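Side-chain contact in proximal thread matrix protein 1 (Mytilus galloprovincialis, PDB 4CN9), which probably binds collagen as a matrix protein of the proximal mussel byssus threads, and holds zinc in the MIDAS motif of a von Willebrand factor type A domain: residues H188-A192 against E193-V197. Residues are numbered along the deposited sequence; the frame is centred on the assembly and turned at random.
Sequences HKLKA and EGVTV
Glu193 N and Gly194 N bond back to Leu190 O and Lys191 O, each at 3.0 Å, and these two successive i to i+3 bonds turn the chain from helix 183-192 into strand 195-202. This is the return half of a right-handed beta-alpha-beta crossover in a von Willebrand factor type A domain, starting from the adjacent parallel strand 166-173. Glu193 N also makes a weak second bond to Lys189 O, at 3.5 Å. Gly194, at a positive phi of 79°, carries the backbone through the bend, and the strand leaves at 129° to the helix direction, their axes approaching to 7.3 Å. Val195 N is buried without a partner; Lys191 O lies near it but is not bonded.

Val195 and Val197, alternate residues of the strand, both turn toward the helix. Leu190 meets the first of them: its CD1 is 3.9 Å from Val195 CG2, the two side chains slanting past one another. Val195 CG2 also sits against the helix backbone, 3.4 Å from Leu190 O. Leu146 of helix 142-153 touches Leu190 too, so the leucine joins two helices to the sheet.

Lys191 lays its aliphatic stem across Val197 at roughly a right angle. Its chain then bends at chi3 (-72°) and delivers NZ to Gln213 O in helix 208-214 and to Ala215 O just past it, where the positive ammonium probably suits the partly negative carbonyl end of that helix. One residue thus gives a greasy stem to the strand and a charged tip to the next helix. At the turn, the extended side chain of Glu193 runs outward past the last turn of the helix, its CG 3.4 Å from Lys189 O. The tightest side-chain touch of the strand with the lysine stem is Val197 CG2 against Lys191 CG, 3.6 Å apart.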
# COMPACT_ATOMS: atom_id res chain seq x y z
N HIS A 188 -2.78 -11.27 0.14
CA HIS A 188 -2.29 -11.15 1.51
C HIS A 188 -1.07 -12.05 1.76
O HIS A 188 -0.05 -11.61 2.26
CB HIS A 188 -3.42 -11.49 2.49
CG HIS A 188 -2.98 -11.55 3.92
ND1 HIS A 188 -2.83 -10.43 4.71
CD2 HIS A 188 -2.65 -12.60 4.71
CE1 HIS A 188 -2.43 -10.78 5.91
NE2 HIS A 188 -2.31 -12.10 5.94
N LYS A 189 -1.18 -13.32 1.38
CA LYS A 189 -0.06 -14.24 1.59
C LYS A 189 1.16 -13.82 0.78
O LYS A 189 2.30 -13.89 1.23
CB LYS A 189 -0.46 -15.66 1.21
CG LYS A 189 -1.53 -16.28 2.09
CD LYS A 189 -1.83 -17.68 1.57
CE LYS A 189 -2.82 -18.42 2.42
NZ LYS A 189 -3.12 -19.77 1.85
N LEU A 190 0.92 -13.35 -0.44
CA LEU A 190 2.02 -12.95 -1.30
C LEU A 190 2.76 -11.77 -0.69
O LEU A 190 3.99 -11.78 -0.55
CB LEU A 190 1.49 -12.64 -2.70
CG LEU A 190 2.51 -12.31 -3.79
CD1 LEU A 190 3.54 -13.43 -3.96
CD2 LEU A 190 1.77 -12.02 -5.10
N LYS A 191 2.01 -10.75 -0.30
CA LYS A 191 2.63 -9.54 0.24
C LYS A 191 3.30 -9.84 1.59
O LYS A 191 4.29 -9.20 1.94
CB LYS A 191 1.60 -8.40 0.34
CG LYS A 191 1.14 -7.88 -1.03
CD LYS A 191 0.13 -6.70 -0.94
CE LYS A 191 -1.22 -7.15 -0.47
NZ LYS A 191 -2.21 -6.04 -0.38
N ALA A 192 2.78 -10.81 2.33
CA ALA A 192 3.37 -11.18 3.62
C ALA A 192 4.79 -11.72 3.44
O ALA A 192 5.57 -11.74 4.39
CB ALA A 192 2.49 -12.22 4.34
N GLU A 193 5.13 -12.13 2.22
CA GLU A 193 6.46 -12.67 1.93
C GLU A 193 7.44 -11.59 1.50
O GLU A 193 8.52 -11.90 1.03
CB GLU A 193 6.36 -13.75 0.86
CG GLU A 193 5.57 -14.98 1.31
CD GLU A 193 5.70 -16.16 0.36
OE1 GLU A 193 6.26 -15.99 -0.75
OE2 GLU A 193 5.24 -17.27 0.72
N GLY A 194 7.05 -10.33 1.67
CA GLY A 194 7.89 -9.21 1.28
C GLY A 194 7.85 -8.95 -0.22
O GLY A 194 8.87 -8.66 -0.83
N VAL A 195 6.67 -9.08 -0.82
CA VAL A 195 6.51 -8.81 -2.24
C VAL A 195 5.73 -7.50 -2.44
O VAL A 195 4.68 -7.28 -1.83
CB VAL A 195 5.79 -9.98 -2.95
CG1 VAL A 195 5.60 -9.68 -4.44
CG2 VAL A 195 6.57 -11.28 -2.75
N THR A 196 6.27 -6.64 -3.29
CA THR A 196 5.55 -5.44 -3.71
C THR A 196 4.61 -5.82 -4.84
O THR A 196 5.02 -6.53 -5.76
CB THR A 196 6.51 -4.35 -4.24
OG1 THR A 196 7.47 -4.02 -3.23
CG2 THR A 196 5.76 -3.09 -4.64
N VAL A 197 3.36 -5.36 -4.77
CA VAL A 197 2.39 -5.64 -5.81
C VAL A 197 1.85 -4.35 -6.45
O VAL A 197 1.31 -3.46 -5.77
CB VAL A 197 1.24 -6.51 -5.28
CG1 VAL A 197 0.28 -6.85 -6.39
CG2 VAL A 197 1.78 -7.77 -4.62